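Local structure of Alpha/beta hydrolase (Legionella pneumophila subsp. pneumophila str. Philadelphia 1, 4EZI) at residues A223-F226 with Y227-T231; S234-G238 with F239-F243; T249-P252 with E253-G257; P269-P272 with L273-F276. The protein is of unknown function but adopts the alpha/beta-hydrolase fold and may hydrolyse lipid esters, perhaps as a triacylglycerol lipase. All blocks are in the same frame, centred on the assembly; numbering follows the deposited sequence. Where two conformers were deposited one is given.

The four contacts follow one another along the chain, from contact 1 to contact 4, and all lie in the helical region between strands 193-197 and 310-314, which are neighbours in the central sheet. Contact 1 is one continuous part of helix 218-233. Contact 2 is the loop and short helix 239-242 that follow, its centre about 9 Å from that of contact 1; contact 3 closes helix 247-254, about 11 Å from contact 1 between centres; contact 4 precedes helix 278-285, its centre about 15 Å from that of contact 1. Each touches the other three, I251 and I275 linking the last two. These segments therefore pack against one another, consistent with the cap or lid regions of related hydrolases.

Contact 1: residues A223-F226 with Y227-T231; sequences AYFF and YSLQT
The backbone N-H of Y227 bonds to the carbonyl of A223 (N to O 2.9 Å), the first of four successive i to i+4 bonds that make this part of helix 218-233 an unbroken alpha-helix. S228 N to Y224 O, L229 N to F225 O and Q230 N to F226 O follow, the last at 3.0 Å. One turn on, the O atom of Y227 is gripped twice: by T231 N, and by T231 OG1 at 2.8 Å. The two donors come from opposite faces of the carbonyl plane, and the hydroxyl stands 35° out of it. The polar ends leave the helix: Y224 OH reaches the O of R84, S228 OG lies between H129 O and Y131 N, and Q230 OE1 takes the N-H of W236.

Packing dominates elsewhere. With CG anti to the backbone N (chi1 -179°), the F225 ring lies alongside L229, F225 CE2 to L229 CD2 4.0 Å, both side chains pointing the same way. F226 has its CG anti to the carbonyl carbon instead (chi1 -70°), and this turns one ring face to its neighbour: CD2 of F225 lies over the centre of the F226 ring, 3.7 Å above its plane. F226 also meets F280 edge-to-face and packs on M207 and M211 of helix 203-212. On Y227, T231 OG1 sits 3.7 Å above one face of the ring, displaced toward its rim.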
loop_
_atom_site.group_PDB
_atom_site.type_symbol
_atom_site.label_atom_id
_atom_site.label_comp_id
_atom_site.label_asym_id
_atom_site.label_seq_id
_atom_site.Cartn_x
_atom_site.Cartn_y
_atom_site.Cartn_z
ATOM N N ALA A 223 7.125 -15.249 -5.204
ATOM C CA ALA A 223 7.972 -15.098 -6.392
ATOM C C ALA A 223 8.383 -13.615 -6.562
ATOM O O ALA A 223 9.562 -13.292 -6.733
ATOM C CB ALA A 223 7.215 -15.590 -7.614
ATOM N N TYR A 224 7.401 -12.731 -6.455
ATOM C CA TYR A 224 7.668 -11.295 -6.595
ATOM C C TYR A 224 8.636 -10.819 -5.519
ATOM O O TYR A 224 9.599 -10.087 -5.765
ATOM C CB TYR A 224 6.333 -10.552 -6.513
ATOM C CG TYR A 224 6.193 -9.134 -7.031
ATOM C CD1 TYR A 224 7.171 -8.497 -7.777
ATOM C CD2 TYR A 224 5.005 -8.465 -6.839
ATOM C CE1 TYR A 224 6.938 -7.255 -8.343
ATOM C CE2 TYR A 224 4.764 -7.208 -7.419
ATOM C CZ TYR A 224 5.731 -6.607 -8.155
ATOM O OH TYR A 224 5.495 -5.393 -8.750
ATOM N N PHE A 225 8.382 -11.236 -4.278
ATOM C CA PHE A 225 9.157 -10.760 -3.171
ATOM C C PHE A 225 10.630 -11.155 -3.275
ATOM O O PHE A 225 11.517 -10.324 -3.168
ATOM C CB PHE A 225 8.571 -11.256 -1.825
ATOM C CG PHE A 225 9.342 -10.749 -0.638
ATOM C CD1 PHE A 225 9.188 -9.438 -0.219
ATOM C CD2 PHE A 225 10.275 -11.537 0.006
ATOM C CE1 PHE A 225 9.925 -8.916 0.805
ATOM C CE2 PHE A 225 11.019 -11.006 1.049
ATOM C CZ PHE A 225 10.837 -9.699 1.445
ATOM N N PHE A 226 10.890 -12.441 -3.460
ATOM C CA PHE A 226 12.275 -12.887 -3.502
ATOM C C PHE A 226 12.981 -12.494 -4.788
ATOM O O PHE A 226 14.181 -12.216 -4.781
ATOM C CB PHE A 226 12.398 -14.384 -3.172
ATOM C CG PHE A 226 12.114 -14.679 -1.726
ATOM C CD1 PHE A 226 13.010 -14.285 -0.748
ATOM C CD2 PHE A 226 10.962 -15.298 -1.356
ATOM C CE1 PHE A 226 12.753 -14.526 0.603
ATOM C CE2 PHE A 226 10.697 -15.554 -0.011
ATOM C CZ PHE A 226 11.583 -15.158 0.962
ATOM N N TYR A 227 12.254 -12.436 -5.913
ATOM C CA TYR A 227 12.869 -11.956 -7.149
ATOM C C TYR A 227 13.316 -10.499 -6.990
ATOM O O TYR A 227 14.448 -10.122 -7.332
ATOM C CB TYR A 227 11.916 -12.143 -8.333
ATOM C CG TYR A 227 12.442 -11.568 -9.613
ATOM C CD1 TYR A 227 13.657 -11.957 -10.134
ATOM C CD2 TYR A 227 11.743 -10.604 -10.298
ATOM C CE1 TYR A 227 14.166 -11.408 -11.310
ATOM C CE2 TYR A 227 12.234 -10.047 -11.467
ATOM C CZ TYR A 227 13.462 -10.441 -11.964
ATOM O OH TYR A 227 13.963 -9.890 -13.133
ATOM N N SER A 228 12.433 -9.673 -6.439
ATOM C CA SER A 228 12.727 -8.263 -6.251
ATOM C C SER A 228 13.814 -8.048 -5.197
ATOM O O SER A 228 14.705 -7.211 -5.375
ATOM C CB SER A 228 11.422 -7.545 -5.863
ATOM O OG SER A 228 11.664 -6.158 -5.660
ATOM N N LEU A 229 13.755 -8.789 -4.089
ATOM C CA LEU A 229 14.760 -8.603 -3.057
ATOM C C LEU A 229 16.150 -9.017 -3.541
ATOM O O LEU A 229 17.132 -8.316 -3.289
ATOM C CB LEU A 229 14.378 -9.322 -1.761
ATOM C CG LEU A 229 15.115 -8.831 -0.515
ATOM C CD1 LEU A 229 14.724 -7.379 -0.164
ATOM C CD2 LEU A 229 14.813 -9.745 0.654
ATOM N N GLN A 230 16.244 -10.162 -4.207
ATOM C CA GLN A 230 17.538 -10.587 -4.729
ATOM C C GLN A 230 18.020 -9.599 -5.793
ATOM O O GLN A 230 19.216 -9.291 -5.846
ATOM C CB GLN A 230 17.449 -12.008 -5.287
ATOM C CG GLN A 230 18.722 -12.504 -5.946
ATOM C CD GLN A 230 19.902 -12.657 -4.989
ATOM O OE1 GLN A 230 19.747 -12.631 -3.775
ATOM N NE2 GLN A 230 21.105 -12.803 -5.553
ATOM N N THR A 231 17.131 -9.106 -6.647
ATOM C CA THR A 231 17.509 -8.108 -7.663
ATOM C C THR A 231 18.169 -6.883 -7.049
ATOM O O THR A 231 19.244 -6.462 -7.482
ATOM C CB THR A 231 16.292 -7.680 -8.512
ATOM O OG1 THR A 231 15.844 -8.792 -9.295
ATOM C CG2 THR A 231 16.622 -6.496 -9.420
#

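Contact 2: residues S234-G238 with F239-F243; sequences SYWSG and FDEIF
The indole of W236 and the carboxylate of E241 stand almost perpendicular, their planes 89° apart. OE2 of E241 comes to the indole's edge near the ring plane, 3.7 Å from CD1 of W236. I242 crosses the same ring system at about a right angle and touches it obliquely, its CD1 lying 3.8 Å from CE3 of W236, while its CG2 lies over the centre of the F243 ring. CB of Y235 covers part of one indole face, and W236 NE1 is hydrogen-bonded to D289 OD2.

OE1 of E241 is held twice. E241 extends its chain fully (chi1 177°), which carries OE1 back to S237: S237 N donates to it at 2.9 Å, nearly along the C-O axis, and S237 OG at 2.7 Å, from the opposite face of the carboxylate plane. With OE2 in a salt bridge to R290, these bonds fix the group's rotation and probably favour its charged form. E241 N also reaches G238 O, at 3.3 Å. Fully extended at G238, the chain then enters the weakly bonded helix 239-242; the E241-S237 bonds tie the loop to this helix's N-terminal end, within the helical insertion of the alpha/beta-hydrolase fold.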
loop_
_atom_site.group_PDB
_atom_site.type_symbol
_atom_site.label_atom_id
_atom_site.label_comp_id
_atom_site.label_asym_id
_atom_site.label_seq_id
_atom_site.Cartn_x
_atom_site.Cartn_y
_atom_site.Cartn_z
ATOM N N SER A 234 20.766 -8.628 -3.464
ATOM C CA SER A 234 21.677 -9.753 -3.647
ATOM C C SER A 234 22.083 -10.420 -2.328
ATOM O O SER A 234 23.259 -10.735 -2.092
ATOM C CB SER A 234 22.910 -9.335 -4.451
ATOM O OG SER A 234 23.554 -10.491 -4.948
ATOM N N TYR A 235 21.098 -10.699 -1.487
ATOM C CA TYR A 235 21.372 -11.360 -0.215
ATOM C C TYR A 235 21.762 -12.829 -0.380
ATOM O O TYR A 235 22.385 -13.400 0.516
ATOM C CB TYR A 235 20.180 -11.257 0.746
ATOM C CG TYR A 235 19.848 -9.867 1.243
ATOM C CD1 TYR A 235 20.849 -8.953 1.619
ATOM C CD2 TYR A 235 18.528 -9.454 1.352
ATOM C CE1 TYR A 235 20.529 -7.679 2.117
ATOM C CE2 TYR A 235 18.195 -8.179 1.824
ATOM C CZ TYR A 235 19.205 -7.300 2.189
ATOM O OH TYR A 235 18.903 -6.044 2.641
ATOM N N TRP A 236 21.392 -13.436 -1.504
ATOM C CA TRP A 236 21.724 -14.822 -1.800
ATOM C C TRP A 236 22.749 -14.874 -2.942
ATOM O O TRP A 236 23.080 -13.848 -3.541
ATOM C CB TRP A 236 20.450 -15.641 -2.115
ATOM C CG TRP A 236 19.552 -15.687 -0.906
ATOM C CD1 TRP A 236 19.633 -16.596 0.127
ATOM C CD2 TRP A 236 18.511 -14.771 -0.548
ATOM N NE1 TRP A 236 18.712 -16.297 1.092
ATOM C CE2 TRP A 236 18.009 -15.185 0.704
ATOM C CE3 TRP A 236 17.944 -13.649 -1.168
ATOM C CZ2 TRP A 236 16.957 -14.521 1.341
ATOM C CZ3 TRP A 236 16.895 -13.009 -0.545
ATOM C CH2 TRP A 236 16.420 -13.440 0.700
ATOM N N SER A 237 23.262 -16.066 -3.235
ATOM C CA SER A 237 24.351 -16.185 -4.205
ATOM C C SER A 237 23.883 -15.860 -5.612
ATOM O O SER A 237 24.645 -15.374 -6.420
ATOM C CB SER A 237 24.992 -17.563 -4.149
ATOM O OG SER A 237 24.039 -18.592 -4.345
ATOM N N GLY A 238 22.625 -16.174 -5.909
ATOM C CA GLY A 238 22.034 -15.927 -7.202
ATOM C C GLY A 238 20.599 -16.430 -7.199
ATOM O O GLY A 238 20.134 -17.011 -6.222
ATOM N N PHE A 239 19.925 -16.245 -8.325
ATOM C CA PHE A 239 18.546 -16.619 -8.424
ATOM C C PHE A 239 18.350 -18.129 -8.365
ATOM O O PHE A 239 17.256 -18.578 -8.027
ATOM C CB PHE A 239 17.905 -16.044 -9.689
ATOM C CG PHE A 239 17.824 -14.533 -9.701
ATOM C CD1 PHE A 239 16.931 -13.860 -8.904
ATOM C CD2 PHE A 239 18.642 -13.794 -10.521
ATOM C CE1 PHE A 239 16.863 -12.487 -8.915
ATOM C CE2 PHE A 239 18.566 -12.399 -10.550
ATOM C CZ PHE A 239 17.689 -11.756 -9.746
ATOM N N ASP A 240 19.358 -18.903 -8.744
ATOM C CA ASP A 240 19.232 -20.360 -8.788
ATOM C C ASP A 240 19.391 -21.021 -7.435
ATOM O O ASP A 240 19.016 -22.172 -7.263
ATOM C CB ASP A 240 20.204 -20.938 -9.807
ATOM C CG ASP A 240 20.176 -20.158 -11.094
ATOM O OD1 ASP A 240 19.063 -20.013 -11.630
ATOM O OD2 ASP A 240 21.234 -19.645 -11.510
ATOM N N GLU A 241 19.918 -20.295 -6.459
ATOM C CA GLU A 241 19.887 -20.741 -5.072
ATOM C C GLU A 241 18.442 -20.684 -4.554
ATOM O O GLU A 241 18.035 -21.511 -3.739
ATOM C CB GLU A 241 20.791 -19.851 -4.203
ATOM C CG GLU A 241 20.717 -20.249 -2.734
ATOM C CD GLU A 241 21.603 -19.470 -1.761
ATOM O OE1 GLU A 241 22.477 -18.677 -2.194
ATOM O OE2 GLU A 241 21.432 -19.717 -0.531
ATOM N N ILE A 242 17.691 -19.677 -5.001
ATOM C CA ILE A 242 16.344 -19.402 -4.529
ATOM C C ILE A 242 15.324 -20.259 -5.269
ATOM O O ILE A 242 14.570 -21.030 -4.656
ATOM C CB ILE A 242 16.025 -17.897 -4.705
ATOM C CG1 ILE A 242 17.025 -17.023 -3.942
ATOM C CG2 ILE A 242 14.602 -17.607 -4.281
ATOM C CD1 ILE A 242 16.905 -15.578 -4.257
ATOM N N PHE A 243 15.286 -20.131 -6.598
ATOM C CA PHE A 243 14.203 -20.652 -7.424
ATOM C C PHE A 243 14.610 -21.919 -8.143
ATOM O O PHE A 243 15.637 -21.970 -8.828
ATOM C CB PHE A 243 13.770 -19.611 -8.467
ATOM C CG PHE A 243 13.172 -18.370 -7.866
ATOM C CD1 PHE A 243 12.013 -18.433 -7.094
ATOM C CD2 PHE A 243 13.731 -17.135 -8.116
ATOM C CE1 PHE A 243 11.454 -17.280 -6.562
ATOM C CE2 PHE A 243 13.192 -15.991 -7.577
ATOM C CZ PHE A 243 12.031 -16.060 -6.826
#

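Contact 3: residues T249-P252 with E253-G257; sequences TLIP and ELMDG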
loop_
_atom_site.group_PDB
_atom_site.type_symbol
_atom_site.label_atom_id
_atom_site.label_comp_id
_atom_site.label_asym_id
_atom_site.label_seq_id
_atom_site.Cartn_x
_atom_site.Cartn_y
_atom_site.Cartn_z
ATOM N N THR A 249 14.020 -18.865 -14.401
ATOM C CA THR A 249 13.983 -18.014 -15.588
ATOM C C THR A 249 12.563 -17.564 -15.943
ATOM O O THR A 249 12.403 -16.504 -16.553
ATOM C CB THR A 249 14.675 -18.668 -16.782
ATOM O OG1 THR A 249 14.022 -19.901 -17.087
ATOM C CG2 THR A 249 16.155 -18.868 -16.555
ATOM N N LEU A 250 11.535 -18.327 -15.579
ATOM C CA LEU A 250 10.161 -17.925 -15.843
ATOM C C LEU A 250 9.750 -16.727 -15.013
ATOM O O LEU A 250 9.070 -15.824 -15.519
ATOM C CB LEU A 250 9.234 -19.094 -15.593
ATOM C CG LEU A 250 7.769 -18.896 -15.883
ATOM C CD1 LEU A 250 7.534 -18.448 -17.340
ATOM C CD2 LEU A 250 6.996 -20.152 -15.564
ATOM N N ILE A 251 10.091 -16.713 -13.726
ATOM C CA ILE A 251 9.670 -15.633 -12.857
ATOM C C ILE A 251 10.127 -14.250 -13.357
ATOM O O ILE A 251 9.323 -13.317 -13.396
ATOM C CB ILE A 251 10.023 -15.926 -11.384
ATOM C CG1 ILE A 251 9.100 -17.050 -10.882
ATOM C CG2 ILE A 251 9.946 -14.665 -10.505
ATOM C CD1 ILE A 251 9.503 -17.674 -9.579
ATOM N N PRO A 252 11.400 -14.114 -13.754
ATOM C CA PRO A 252 11.793 -12.800 -14.315
ATOM C C PRO A 252 10.954 -12.337 -15.497
ATOM O O PRO A 252 10.653 -11.146 -15.606
ATOM C CB PRO A 252 13.259 -13.011 -14.711
ATOM C CG PRO A 252 13.745 -14.056 -13.751
ATOM C CD PRO A 252 12.568 -14.983 -13.512
ATOM N N GLU A 253 10.534 -13.267 -16.346
ATOM C CA GLU A 253 9.641 -12.946 -17.458
ATOM C C GLU A 253 8.255 -12.506 -16.957
ATOM O O GLU A 253 7.709 -11.468 -17.361
ATOM C CB GLU A 253 9.398 -14.141 -18.399
ATOM C CG GLU A 253 10.574 -14.938 -18.967
ATOM C CD GLU A 253 10.097 -16.297 -19.530
ATOM O OE1 GLU A 253 8.990 -16.344 -20.112
ATOM O OE2 GLU A 253 10.801 -17.325 -19.389
ATOM N N LEU A 254 7.681 -13.291 -16.060
ATOM C CA LEU A 254 6.353 -12.991 -15.531
ATOM C C LEU A 254 6.301 -11.660 -14.815
ATOM O O LEU A 254 5.240 -11.024 -14.784
ATOM C CB LEU A 254 5.888 -14.076 -14.574
ATOM C CG LEU A 254 5.679 -15.461 -15.187
ATOM C CD1 LEU A 254 5.398 -16.482 -14.077
ATOM C CD2 LEU A 254 4.597 -15.477 -16.265
HETATM N N MSE A 255 7.430 -11.265 -14.206
HETATM C CA MSE A 255 7.490 -10.040 -13.437
HETATM C C MSE A 255 7.981 -8.837 -14.212
HETATM O O MSE A 255 8.375 -7.861 -13.608
HETATM C CB MSE A 255 8.332 -10.239 -12.154
HETATM C CG MSE A 255 7.870 -11.375 -11.263
HETATM SE SE MSE A 255 6.176 -11.055 -10.490
HETATM C CE MSE A 255 5.682 -12.923 -10.074
ATOM N N ASP A 256 7.860 -8.874 -15.539
ATOM C CA ASP A 256 8.375 -7.801 -16.387
ATOM C C ASP A 256 7.509 -6.550 -16.397
ATOM O O ASP A 256 7.915 -5.554 -16.982
ATOM C CB ASP A 256 8.634 -8.323 -17.805
ATOM C CG ASP A 256 7.366 -8.686 -18.572
ATOM O OD1 ASP A 256 6.240 -8.620 -18.036
ATOM O OD2 ASP A 256 7.520 -9.115 -19.763
ATOM N N GLY A 257 6.341 -6.586 -15.773
ATOM C CA GLY A 257 5.422 -5.470 -15.728
ATOM C C GLY A 257 4.352 -5.480 -16.806
ATOM O O GLY A 257 3.491 -4.598 -16.814
HETATM O O HOH W 1 11.661 -19.696 -18.480
#
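L250 and L254, one helical turn apart and so on the same side of the helix, pack obliquely through their branched ends, CG of L250 standing 3.8 Å from CD1 of L254. L250 holds its CG anti to the backbone N (chi1 -177°), whereas L254 has CG anti to the carbonyl carbon; these torsions set which atoms meet. I251 and M255, a selenomethionine, run side by side in the same direction. The touching branch of I251 is CG2, 4.0 Å from CG of M255, and the M255 chain bends at its second torsion (chi2 -67°) before reaching SE. I251, P252 and M255 all press on Y227.

This is the final turn of helix 247-254 in the helical insertion of the alpha/beta-hydrolase fold. L254 N bonds to L250 O at 2.9 Å and M255 N to I251 O at 2.9 Å; P252 has no N-H for the turn before it, and the helix is kinked there. Beyond the last turn, D256 OD1 accepts from the N of Y258, an Asx turn, and also meets ND1 of H259. At the exposed side a water may bridge OE2 of E253 and OG1 of T249, a doubtful link because E253 has two conformers.

Contact 4: residues P269-P272 with L273-F276; sequences PQDP and LLIF
P269 and I275 form the apolar centre: CG2 of I275 lies 3.6 Å from CD of P269 and equally near its CG. L274 adds to the same proline, crossing it at a slant with its CB 3.8 Å from P269 CG and its CD1 against P269 CB. I275 has its CG1 wedged between the backbone N and the carbonyl carbon (chi1 72°), which leaves CG2 to meet the proline and sends CG1 elsewhere, to 3.6 Å above one face of the F276 ring, toward its rim. Outward, I275 packs on A223 of helix 218-233 and I251 of helix 247-254, while P272 leans on T219 and L222.

These residues belong to the link between helices 261-267 and 278-285, in the helical insertion of the alpha/beta-hydrolase fold, and the 3-10 turn runs from P272 to I275. Two i to i+3 bonds show it: L274 N to D271 O at 3.1 Å, and I275 N to P272 O at 3.0 Å. CD2 of F276 also comes close to P272 O, at 3.2 Å.

At the polar edge D271 makes an Asx turn across P272. Its CG is anti to the backbone N (chi1 180°), placing OD1 3.0 Å from L273 N; the N-H arrives from above the carboxylate, 54° out of its plane.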
loop_
_atom_site.group_PDB
_atom_site.type_symbol
_atom_site.label_atom_id
_atom_site.label_comp_id
_atom_site.label_asym_id
_atom_site.label_seq_id
_atom_site.Cartn_x
_atom_site.Cartn_y
_atom_site.Cartn_z
ATOM N N PRO A 269 2.686 -22.587 -9.944
ATOM C CA PRO A 269 1.948 -23.568 -9.144
ATOM C C PRO A 269 1.267 -22.933 -7.929
ATOM O O PRO A 269 1.710 -21.914 -7.425
ATOM C CB PRO A 269 3.034 -24.543 -8.691
ATOM C CG PRO A 269 4.275 -23.758 -8.691
ATOM C CD PRO A 269 4.143 -22.735 -9.795
ATOM N N GLN A 270 0.206 -23.563 -7.465
ATOM C CA GLN A 270 -0.479 -23.088 -6.271
ATOM C C GLN A 270 0.301 -23.323 -4.978
ATOM O O GLN A 270 0.166 -22.541 -4.043
ATOM C CB GLN A 270 -1.891 -23.647 -6.200
ATOM C CG GLN A 270 -2.843 -22.857 -7.118
ATOM C CD GLN A 270 -3.257 -21.510 -6.520
ATOM O OE1 GLN A 270 -3.933 -21.484 -5.486
ATOM N NE2 GLN A 270 -2.811 -20.383 -7.139
ATOM N N ASP A 271 1.127 -24.371 -4.949
ATOM C CA ASP A 271 1.994 -24.661 -3.803
ATOM C C ASP A 271 3.335 -23.950 -3.981
ATOM O O ASP A 271 4.107 -24.333 -4.864
ATOM C CB ASP A 271 2.223 -26.168 -3.688
ATOM C CG ASP A 271 3.121 -26.554 -2.521
ATOM O OD1 ASP A 271 3.613 -25.682 -1.769
ATOM O OD2 ASP A 271 3.322 -27.792 -2.323
ATOM N N PRO A 272 3.606 -22.901 -3.181
ATOM C CA PRO A 272 4.830 -22.141 -3.397
ATOM C C PRO A 272 6.084 -22.957 -3.235
ATOM O O PRO A 272 7.132 -22.579 -3.779
ATOM C CB PRO A 272 4.761 -21.001 -2.360
ATOM C CG PRO A 272 3.382 -20.928 -1.915
ATOM C CD PRO A 272 2.807 -22.326 -2.082
ATOM N N LEU A 273 6.035 -24.041 -2.451
ATOM C CA LEU A 273 7.258 -24.806 -2.279
ATOM C C LEU A 273 7.807 -25.302 -3.608
ATOM O O LEU A 273 9.018 -25.507 -3.734
ATOM C CB LEU A 273 7.052 -25.975 -1.319
ATOM C CG LEU A 273 6.676 -25.565 0.107
ATOM C CD1 LEU A 273 6.427 -26.781 0.983
ATOM C CD2 LEU A 273 7.720 -24.677 0.739
ATOM N N LEU A 274 6.950 -25.464 -4.622
ATOM C CA LEU A 274 7.389 -26.004 -5.922
ATOM C C LEU A 274 8.249 -25.000 -6.696
ATOM O O LEU A 274 8.994 -25.424 -7.588
ATOM C CB LEU A 274 6.186 -26.449 -6.754
ATOM C CG LEU A 274 5.478 -27.703 -6.264
ATOM C CD1 LEU A 274 4.161 -27.865 -6.991
ATOM C CD2 LEU A 274 6.391 -28.921 -6.431
ATOM N N ILE A 275 8.206 -23.710 -6.366
ATOM C CA ILE A 275 9.057 -22.747 -7.089
ATOM C C ILE A 275 10.431 -22.570 -6.464
ATOM O O ILE A 275 11.274 -21.905 -7.048
ATOM C CB ILE A 275 8.396 -21.373 -7.324
ATOM C CG1 ILE A 275 8.270 -20.540 -6.037
ATOM C CG2 ILE A 275 7.073 -21.572 -8.103
ATOM C CD1 ILE A 275 7.939 -19.069 -6.304
ATOM N N PHE A 276 10.660 -23.148 -5.282
ATOM C CA PHE A 276 11.904 -22.906 -4.554
ATOM C C PHE A 276 12.768 -24.134 -4.482
ATOM O O PHE A 276 12.286 -25.257 -4.394
ATOM C CB PHE A 276 11.604 -22.466 -3.105
ATOM C CG PHE A 276 10.952 -21.111 -3.008
ATOM C CD1 PHE A 276 11.657 -19.981 -3.341
ATOM C CD2 PHE A 276 9.621 -20.982 -2.607
ATOM C CE1 PHE A 276 11.072 -18.735 -3.280
ATOM C CE2 PHE A 276 9.034 -19.749 -2.558
ATOM C CZ PHE A 276 9.742 -18.614 -2.880
#